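Local coordinates for protein ATP-dependent kinase YFH7 (Saccharomyces cerevisiae, PDB 2GA8) that acts as an ATP-dependent kinase that could take part in assembly of the endoplasmic reticulum membrane, at residues E89-Q94 with G128-A133; K200-T205 with V263-L268; I297-T302 with K325-D330. All coordinates share one frame; numbering follows the deposited sequence.

Interaction 1 of 3, residues E89-Q94 with G128-A133; sequences EMIENQ and GGTANA
Met90 and Thr130 meet without a ring, amide or carboxylate between them, and with no face or edge to offer, the fit rests on a thioether end and a methyl. Met90 CE presses on Thr130 CG2 at 3.4 Å, tighter than usual for two carbons, and SD of Met90 follows at 3.8 Å from the same methyl. The methionine gets there by an outstretched chain, CG anti to the backbone N (chi1 165°), that bends only at the last torsion (chi3 78°). Ile91, one residue on, adds a looser touch, its CD1 4.3 Å from Thr130 CG2. Both Met90 and Thr130 also rest on Tyr111 of strand 109-111, which gives the small apolar patch a shared neighbour.

The helical side ends here in a Schellman motif: Gln94, with positive phi, is the C-prime residue, and Gly95 N returns to Met90 O. Gly95 is also joined to Thr130 by a backbone hydrogen bond, so the helix end and the loop are tied by main chain as well as by side chains.

Thr130 belongs to the connection between the antiparallel neighbours 123-125 and 134-136. Gly129 precedes it with backbone angles at which a side chain would jam against the preceding carbonyl. The loop then coils, Asn132 N bonding to Gly129 O at 3.2 Å, and Asn132 ND2 reaches the carbonyls of Gly163 and His165.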
loop_
_atom_site.group_PDB
_atom_site.type_symbol
_atom_site.label_atom_id
_atom_site.label_comp_id
_atom_site.label_asym_id
_atom_site.label_seq_id
_atom_site.Cartn_x
_atom_site.Cartn_y
_atom_site.Cartn_z
ATOM N N GLU A 89 -19.251 10.676 17.854
ATOM C CA GLU A 89 -19.523 11.801 16.966
ATOM C C GLU A 89 -19.149 11.458 15.526
ATOM O O GLU A 89 -19.929 11.679 14.600
ATOM C CB GLU A 89 -18.735 13.032 17.422
ATOM C CG GLU A 89 -19.001 14.278 16.593
ATOM C CD GLU A 89 -18.173 15.465 17.046
ATOM O OE1 GLU A 89 -18.250 15.822 18.239
ATOM O OE2 GLU A 89 -17.449 16.044 16.208
ATOM N N MET A 90 -17.944 10.922 15.344
ATOM C CA MET A 90 -17.466 10.540 14.016
ATOM C C MET A 90 -18.410 9.541 13.366
ATOM O O MET A 90 -18.787 9.694 12.206
ATOM C CB MET A 90 -16.069 9.922 14.111
ATOM C CG MET A 90 -15.643 9.163 12.859
ATOM S SD MET A 90 -14.110 8.263 13.109
ATOM C CE MET A 90 -14.697 6.836 14.022
ATOM N N ILE A 91 -18.777 8.510 14.121
ATOM C CA ILE A 91 -19.684 7.482 13.628
ATOM C C ILE A 91 -21.020 8.110 13.262
ATOM O O ILE A 91 -21.622 7.771 12.243
ATOM C CB ILE A 91 -19.926 6.391 14.693
ATOM C CG1 ILE A 91 -18.607 5.692 15.034
ATOM C CG2 ILE A 91 -20.952 5.388 14.184
ATOM C CD1 ILE A 91 -17.968 4.977 13.862
ATOM N N GLU A 92 -21.481 9.025 14.105
ATOM C CA GLU A 92 -22.745 9.706 13.865
ATOM C C GLU A 92 -22.649 10.528 12.582
ATOM O O GLU A 92 -23.639 10.701 11.871
ATOM C CB GLU A 92 -23.085 10.608 15.051
ATOM C CG GLU A 92 -24.413 11.333 14.929
ATOM C CD GLU A 92 -24.761 12.108 16.184
ATOM O OE1 GLU A 92 -24.867 11.476 17.256
ATOM O OE2 GLU A 92 -24.926 13.343 16.099
ATOM N N ASN A 93 -21.451 11.027 12.285
ATOM C CA ASN A 93 -21.235 11.822 11.078
ATOM C C ASN A 93 -20.782 10.949 9.908
ATOM O O ASN A 93 -19.954 11.362 9.092
ATOM C CB ASN A 93 -20.202 12.921 11.338
ATOM C CG ASN A 93 -20.676 13.932 12.361
ATOM O OD1 ASN A 93 -21.807 14.410 12.297
ATOM N ND2 ASN A 93 -19.808 14.273 13.308
ATOM N N GLN A 94 -21.333 9.740 9.845
ATOM C CA GLN A 94 -21.033 8.781 8.784
ATOM C C GLN A 94 -19.561 8.356 8.707
ATOM O O GLN A 94 -19.060 8.030 7.629
ATOM C CB GLN A 94 -21.479 9.344 7.431
ATOM C CG GLN A 94 -22.873 9.967 7.443
ATOM C CD GLN A 94 -23.915 9.071 8.094
ATOM O OE1 GLN A 94 -24.523 9.438 9.098
ATOM N NE2 GLN A 94 -24.120 7.889 7.526
ATOM N N GLY A 128 -9.509 10.698 6.228
ATOM C CA GLY A 128 -10.506 10.016 5.421
ATOM C C GLY A 128 -11.583 9.342 6.257
ATOM O O GLY A 128 -12.601 8.892 5.734
ATOM N N GLY A 129 -11.363 9.263 7.564
ATOM C CA GLY A 129 -12.354 8.643 8.425
ATOM C C GLY A 129 -12.298 7.129 8.405
ATOM O O GLY A 129 -11.320 6.539 7.949
ATOM N N THR A 130 -13.365 6.492 8.877
ATOM C CA THR A 130 -13.409 5.036 8.947
ATOM C C THR A 130 -13.259 4.292 7.626
ATOM O O THR A 130 -12.830 3.138 7.615
ATOM C CB THR A 130 -14.705 4.554 9.628
ATOM O OG1 THR A 130 -15.835 4.992 8.869
ATOM C CG2 THR A 130 -14.795 5.111 11.036
ATOM N N ALA A 131 -13.604 4.939 6.517
ATOM C CA ALA A 131 -13.511 4.297 5.208
ATOM C C ALA A 131 -12.087 3.882 4.839
ATOM O O ALA A 131 -11.891 2.941 4.073
ATOM C CB ALA A 131 -14.080 5.214 4.131
ATOM N N ASN A 132 -11.091 4.587 5.372
ATOM C CA ASN A 132 -9.697 4.257 5.077
ATOM C C ASN A 132 -8.985 3.764 6.330
ATOM O O ASN A 132 -7.758 3.803 6.416
ATOM C CB ASN A 132 -8.962 5.489 4.540
ATOM C CG ASN A 132 -9.663 6.111 3.349
ATOM O OD1 ASN A 132 -10.014 7.287 3.369
ATOM N ND2 ASN A 132 -9.863 5.322 2.302
ATOM N N ALA A 133 -9.756 3.299 7.304
ATOM C CA ALA A 133 -9.181 2.826 8.553
ATOM C C ALA A 133 -8.254 1.625 8.404
ATOM O O ALA A 133 -8.470 0.749 7.562
ATOM C CB ALA A 133 -10.301 2.482 9.547
#

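Interaction 2 of 3, residues K200-T205 with V263-L268; sequences KILAKT and VILEGL. With SO4 (sulfate ion), chain I.
Within the helical run from Lys200 to Thr205, the residue that reaches Val263 and Leu265 of the strand is Leu202, and its neighbours in sequence serve other faces of the helix. Lys200 comes first and points elsewhere: its chain, extended beyond CG, carries NZ to a sulfate ion, where it donates to O2 at 2.8 Å. Lys279 of helix 275-285 holds the same anion, which probably came from the crystallisation liquor. Ile201 packs on Leu75.

Leu202 then aims at the sheet. Its CG lies opposite the carbonyl carbon (chi1 -68°), which sends CD1 toward the strand, and this one methyl does the touching: CD1 lies 4.1 Å from Val263 CG1 and also 4.1 Å from Leu265 CD2, tip to tip with each, so that it settles between two strand residues that face the same way. The alternation of strand 262-267 explains the choice, because Ile264 and Glu266 point to the other side and touch helix 37-43. This is the layered alpha/beta core of a P-loop kinase: a parallel sheet with helices on both faces, in which strand 262-267 pairs with strand 25-30, the strand leading into the Walker A loop. Helix 192-206 thus covers the sheet face turned from helix 37-43, and Val159 of the adjoining strand packs against both Val263 and Leu265.

Lys204 forms a salt bridge with Asp77. At Thr205, OG1 donates back to Leu202 O at 2.8 Å, tilted 29° from the carbonyl plane. The same hydroxyl oxygen takes a hydrogen bond from Arg24 NH1, so two hydrogen bonds satisfy this buried hydroxyl.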
loop_
_atom_site.group_PDB
_atom_site.type_symbol
_atom_site.label_atom_id
_atom_site.label_comp_id
_atom_site.label_asym_id
_atom_site.label_seq_id
_atom_site.Cartn_x
_atom_site.Cartn_y
_atom_site.Cartn_z
ATOM N N LYS A 200 4.534 3.892 8.605
ATOM C CA LYS A 200 5.242 3.999 9.885
ATOM C C LYS A 200 5.048 2.704 10.680
ATOM O O LYS A 200 5.953 2.240 11.372
ATOM C CB LYS A 200 4.705 5.171 10.707
ATOM C CG LYS A 200 4.970 6.539 10.109
ATOM C CD LYS A 200 4.564 7.636 11.092
ATOM C CE LYS A 200 4.962 9.010 10.587
ATOM N NZ LYS A 200 4.616 10.065 11.584
ATOM N N ILE A 201 3.849 2.138 10.589
ATOM C CA ILE A 201 3.532 0.895 11.274
ATOM C C ILE A 201 4.380 -0.220 10.674
ATOM O O ILE A 201 4.967 -1.028 11.395
ATOM C CB ILE A 201 2.028 0.556 11.122
ATOM C CG1 ILE A 201 1.204 1.513 11.988
ATOM C CG2 ILE A 201 1.767 -0.900 11.494
ATOM C CD1 ILE A 201 -0.291 1.364 11.827
ATOM N N LEU A 202 4.455 -0.257 9.346
ATOM C CA LEU A 202 5.255 -1.278 8.686
ATOM C C LEU A 202 6.735 -1.152 9.038
ATOM O O LEU A 202 7.415 -2.152 9.278
ATOM C CB LEU A 202 5.076 -1.198 7.167
ATOM C CG LEU A 202 3.686 -1.575 6.654
ATOM C CD1 LEU A 202 3.629 -1.385 5.143
ATOM C CD2 LEU A 202 3.387 -3.025 7.021
ATOM N N ALA A 203 7.238 0.077 9.066
ATOM C CA ALA A 203 8.640 0.291 9.390
ATOM C C ALA A 203 8.921 -0.159 10.816
ATOM O O ALA A 203 9.982 -0.707 11.103
ATOM C CB ALA A 203 9.014 1.767 9.216
ATOM N N LYS A 204 7.963 0.070 11.709
ATOM C CA LYS A 204 8.142 -0.332 13.096
ATOM C C LYS A 204 8.159 -1.854 13.207
ATOM O O LYS A 204 8.926 -2.408 13.996
ATOM C CB LYS A 204 7.030 0.249 13.976
ATOM C CG LYS A 204 7.224 -0.039 15.464
ATOM C CD LYS A 204 6.336 0.842 16.340
ATOM C CE LYS A 204 6.641 0.612 17.815
ATOM N NZ LYS A 204 5.902 1.553 18.702
ATOM N N THR A 205 7.323 -2.541 12.428
ATOM C CA THR A 205 7.321 -3.999 12.501
ATOM C C THR A 205 8.577 -4.568 11.849
ATOM O O THR A 205 9.021 -5.665 12.186
ATOM C CB THR A 205 6.063 -4.632 11.838
ATOM O OG1 THR A 205 5.941 -4.204 10.475
ATOM C CG2 THR A 205 4.818 -4.241 12.604
ATOM N N VAL A 263 6.344 -7.153 1.866
ATOM C CA VAL A 263 5.166 -6.333 1.617
ATOM C C VAL A 263 5.418 -5.563 0.335
ATOM O O VAL A 263 6.396 -4.820 0.220
ATOM C CB VAL A 263 4.900 -5.333 2.775
ATOM C CG1 VAL A 263 3.679 -4.474 2.455
ATOM C CG2 VAL A 263 4.683 -6.088 4.068
ATOM N N ILE A 264 4.539 -5.766 -0.641
ATOM C CA ILE A 264 4.665 -5.109 -1.928
ATOM C C ILE A 264 3.621 -4.002 -2.011
ATOM O O ILE A 264 2.434 -4.273 -2.110
ATOM C CB ILE A 264 4.445 -6.124 -3.071
ATOM C CG1 ILE A 264 5.493 -7.237 -2.972
ATOM C CG2 ILE A 264 4.535 -5.422 -4.420
ATOM C CD1 ILE A 264 5.102 -8.516 -3.715
ATOM N N LEU A 265 4.077 -2.757 -1.951
ATOM C CA LEU A 265 3.178 -1.617 -2.014
ATOM C C LEU A 265 3.204 -1.059 -3.424
ATOM O O LEU A 265 4.272 -0.762 -3.953
ATOM C CB LEU A 265 3.619 -0.537 -1.021
ATOM C CG LEU A 265 3.682 -0.990 0.442
ATOM C CD1 LEU A 265 5.098 -1.424 0.783
ATOM C CD2 LEU A 265 3.255 0.151 1.348
ATOM N N GLU A 266 2.031 -0.939 -4.039
ATOM C CA GLU A 266 1.952 -0.413 -5.399
ATOM C C GLU A 266 0.980 0.749 -5.426
ATOM O O GLU A 266 -0.058 0.718 -4.764
ATOM C CB GLU A 266 1.500 -1.506 -6.377
ATOM C CG GLU A 266 0.161 -2.139 -6.031
ATOM C CD GLU A 266 -1.006 -1.560 -6.815
ATOM O OE1 GLU A 266 -0.850 -0.496 -7.455
ATOM O OE2 GLU A 266 -2.094 -2.172 -6.776
ATOM N N GLY A 267 1.325 1.784 -6.180
ATOM C CA GLY A 267 0.449 2.936 -6.257
ATOM C C GLY A 267 1.003 4.065 -7.100
ATOM O O GLY A 267 2.164 4.053 -7.522
ATOM N N LEU A 268 0.158 5.057 -7.333
ATOM C CA LEU A 268 0.518 6.214 -8.139
ATOM C C LEU A 268 1.498 7.182 -7.488
ATOM O O LEU A 268 2.410 7.694 -8.140
ATOM C CB LEU A 268 -0.741 7.016 -8.468
ATOM C CG LEU A 268 -1.888 6.382 -9.253
ATOM C CD1 LEU A 268 -3.140 7.236 -9.078
ATOM C CD2 LEU A 268 -1.504 6.269 -10.724
HETATM S S SO4 I . 5.045 13.535 10.405
HETATM O O1 SO4 I . 4.010 13.569 9.353
HETATM O O2 SO4 I . 4.493 12.892 11.613
HETATM O O3 SO4 I . 6.212 12.767 9.928
HETATM O O4 SO4 I . 5.464 14.913 10.730
#

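Interaction 3 of 3, residues I297-T302 with K325-D330; sequences IDYEAT and KFRSND. With SO4 (sulfate ion), chain H.
Tyr299 and Phe326 form the close part of this contact, an edge-to-face pair between the first turn of helix 299-312 and the last turn of helix 319-328. The edge of Phe326 points at the face of Tyr299, ring centroids 5.3 Å apart and planes at 64°. Phe326 CE2 lies 3.7 Å from Tyr299 CZ, displaced toward the tyrosine's rim. With chi1 at -179°, the ring of Phe326 swings opposite the main-chain nitrogen and across to the other helix. There its CZ also meets Thr302 CG2 at 4.1 Å, and Val306 touches the same buried side chain. With an alanine in place of Phe326, the edge over Tyr299 is gone, and the tyrosine ring would probably be freer to turn while the methyl of Thr302 lost part of its apolar cover.

Thr302 is held from its own side: OG1 donates to Asp298 O at 2.8 Å, and that carbonyl also accepts from Thr302 N. Asp298 caps the helix, its OD1 taking Ala301 N at 3.0 Å. The side chain of Thr302 lies about 4 Å from Gly34, nearest atoms, in the loop that by similarity binds ATP.

The outer side is looser. Tyr299 OH lies 3.9 Å from CG of the exposed Arg327, beside the aliphatic start of that chain. Its NH1 bonds at 2.9 Å to O2 of a sulfate, probably from the crystallisation liquor, which meets the guanidinium at its edge, in plane. Cohesion between the two segments therefore comes from ring and methyl contacts, while the guanidinium of Arg327 finds its partners, Glu324 and the sulfate, outside them.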
loop_
_atom_site.group_PDB
_atom_site.type_symbol
_atom_site.label_atom_id
_atom_site.label_comp_id
_atom_site.label_asym_id
_atom_site.label_seq_id
_atom_site.Cartn_x
_atom_site.Cartn_y
_atom_site.Cartn_z
ATOM N N ILE A 297 6.406 3.767 -18.961
ATOM C CA ILE A 297 5.404 3.294 -19.905
ATOM C C ILE A 297 5.665 3.496 -21.390
ATOM O O ILE A 297 6.475 4.327 -21.801
ATOM C CB ILE A 297 4.024 3.937 -19.615
ATOM C CG1 ILE A 297 4.073 5.435 -19.934
ATOM C CG2 ILE A 297 3.639 3.724 -18.161
ATOM C CD1 ILE A 297 2.728 6.136 -19.840
ATOM N N ASP A 298 4.959 2.689 -22.176
ATOM C CA ASP A 298 4.976 2.758 -23.630
ATOM C C ASP A 298 3.759 3.659 -23.799
ATOM O O ASP A 298 2.629 3.232 -23.557
ATOM C CB ASP A 298 4.706 1.374 -24.227
ATOM C CG ASP A 298 4.519 1.410 -25.731
ATOM O OD1 ASP A 298 3.674 2.198 -26.214
ATOM O OD2 ASP A 298 5.209 0.641 -26.433
ATOM N N TYR A 299 3.991 4.911 -24.176
ATOM C CA TYR A 299 2.907 5.873 -24.313
ATOM C C TYR A 299 1.688 5.387 -25.096
ATOM O O TYR A 299 0.578 5.356 -24.568
ATOM C CB TYR A 299 3.418 7.163 -24.951
ATOM C CG TYR A 299 2.489 8.337 -24.744
ATOM C CD1 TYR A 299 2.541 9.088 -23.572
ATOM C CD2 TYR A 299 1.547 8.693 -25.712
ATOM C CE1 TYR A 299 1.689 10.165 -23.366
ATOM C CE2 TYR A 299 0.681 9.771 -25.512
ATOM C CZ TYR A 299 0.765 10.503 -24.336
ATOM O OH TYR A 299 -0.055 11.591 -24.136
ATOM N N GLU A 300 1.897 5.022 -26.355
ATOM C CA GLU A 300 0.799 4.569 -27.202
ATOM C C GLU A 300 -0.029 3.426 -26.629
ATOM O O GLU A 300 -1.260 3.502 -26.600
ATOM C CB GLU A 300 1.331 4.177 -28.583
ATOM C CG GLU A 300 1.470 5.352 -29.538
ATOM C CD GLU A 300 0.124 5.914 -29.965
ATOM O OE1 GLU A 300 0.101 6.901 -30.734
ATOM O OE2 GLU A 300 -0.913 5.367 -29.535
ATOM N N ALA A 301 0.639 2.367 -26.183
ATOM C CA ALA A 301 -0.057 1.214 -25.625
ATOM C C ALA A 301 -0.806 1.575 -24.348
ATOM O O ALA A 301 -1.901 1.075 -24.093
ATOM C CB ALA A 301 0.931 0.092 -25.347
ATOM N N THR A 302 -0.212 2.441 -23.537
ATOM C CA THR A 302 -0.850 2.835 -22.297
ATOM C C THR A 302 -2.024 3.761 -22.585
ATOM O O THR A 302 -3.069 3.675 -21.940
ATOM C CB THR A 302 0.148 3.537 -21.365
ATOM O OG1 THR A 302 1.259 2.665 -21.125
ATOM C CG2 THR A 302 -0.518 3.873 -20.036
ATOM N N LYS A 325 -8.796 12.466 -23.355
ATOM C CA LYS A 325 -8.742 12.685 -21.914
ATOM C C LYS A 325 -7.369 12.285 -21.386
ATOM O O LYS A 325 -6.817 12.938 -20.502
ATOM C CB LYS A 325 -9.828 11.871 -21.204
ATOM C CG LYS A 325 -9.799 12.026 -19.691
ATOM C CD LYS A 325 -10.926 11.277 -19.009
ATOM C CE LYS A 325 -10.834 11.427 -17.497
ATOM N NZ LYS A 325 -11.934 10.713 -16.794
ATOM N N PHE A 326 -6.826 11.203 -21.930
ATOM C CA PHE A 326 -5.516 10.717 -21.522
ATOM C C PHE A 326 -4.446 11.756 -21.847
ATOM O O PHE A 326 -3.623 12.101 -21.005
ATOM C CB PHE A 326 -5.192 9.413 -22.252
ATOM C CG PHE A 326 -3.865 8.815 -21.876
ATOM C CD1 PHE A 326 -3.736 8.037 -20.728
ATOM C CD2 PHE A 326 -2.745 9.011 -22.685
ATOM C CE1 PHE A 326 -2.519 7.461 -20.395
ATOM C CE2 PHE A 326 -1.522 8.442 -22.360
ATOM C CZ PHE A 326 -1.405 7.662 -21.214
ATOM N N ARG A 327 -4.466 12.253 -23.079
ATOM C CA ARG A 327 -3.478 13.234 -23.512
ATOM C C ARG A 327 -3.525 14.561 -22.762
ATOM O O ARG A 327 -2.480 15.157 -22.493
ATOM C CB ARG A 327 -3.629 13.507 -25.012
ATOM C CG ARG A 327 -3.433 12.288 -25.899
ATOM C CD ARG A 327 -3.331 12.712 -27.358
ATOM N NE ARG A 327 -4.492 13.485 -27.795
ATOM C CZ ARG A 327 -5.515 12.978 -28.479
ATOM N NH1 ARG A 327 -5.524 11.693 -28.808
ATOM N NH2 ARG A 327 -6.528 13.757 -28.833
ATOM N N SER A 328 -4.726 15.020 -22.421
ATOM C CA SER A 328 -4.881 16.300 -21.738
ATOM C C SER A 328 -4.809 16.266 -20.214
ATOM O O SER A 328 -4.638 17.307 -19.583
ATOM C CB SER A 328 -6.196 16.960 -22.156
ATOM O OG SER A 328 -7.312 16.191 -21.748
ATOM N N ASN A 329 -4.943 15.081 -19.622
ATOM C CA ASN A 329 -4.901 14.958 -18.166
ATOM C C ASN A 329 -3.562 14.399 -17.691
ATOM O O ASN A 329 -3.294 13.208 -17.843
ATOM C CB ASN A 329 -6.027 14.043 -17.686
ATOM C CG ASN A 329 -6.244 14.131 -16.191
ATOM O OD1 ASN A 329 -5.308 14.370 -15.428
ATOM N ND2 ASN A 329 -7.484 13.925 -15.762
ATOM N N ASP A 330 -2.728 15.248 -17.097
ATOM C CA ASP A 330 -1.421 14.790 -16.640
ATOM C C ASP A 330 -1.458 13.782 -15.491
ATOM O O ASP A 330 -0.436 13.176 -15.162
ATOM C CB ASP A 330 -0.533 15.985 -16.285
ATOM C CG ASP A 330 -0.183 16.825 -17.501
ATOM O OD1 ASP A 330 -0.297 16.307 -18.636
ATOM O OD2 ASP A 330 0.218 17.995 -17.328
HETATM S S SO4 H . -7.119 10.545 -32.084
HETATM O O1 SO4 H . -8.263 11.469 -32.197
HETATM O O2 SO4 H . -6.980 10.103 -30.683
HETATM O O3 SO4 H . -7.346 9.369 -32.946
HETATM O O4 SO4 H . -5.884 11.235 -32.506
#

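The three contacts follow one another along the chain, each closing before the next opens, and none touches another. Interaction 2 sits closest to the middle of the molecule, its strand 262-267 lying within the five-stranded parallel sheet. Interaction 3, its centre about 28 Å away, involves helix 299-312, which follows strand 290-296 of that same sheet; strand 25-30 stands between the two strands. Interaction 1 is about 23 Å from interaction 2 and 35 Å from interaction 3, centre to centre. Interaction 2 lies within, and interaction 3 beside, the part of the fold that by similarity binds ATP, whereas interaction 1 ties the end of helix 84-92 to a loop of the mixed sheet, away from the annotated sites.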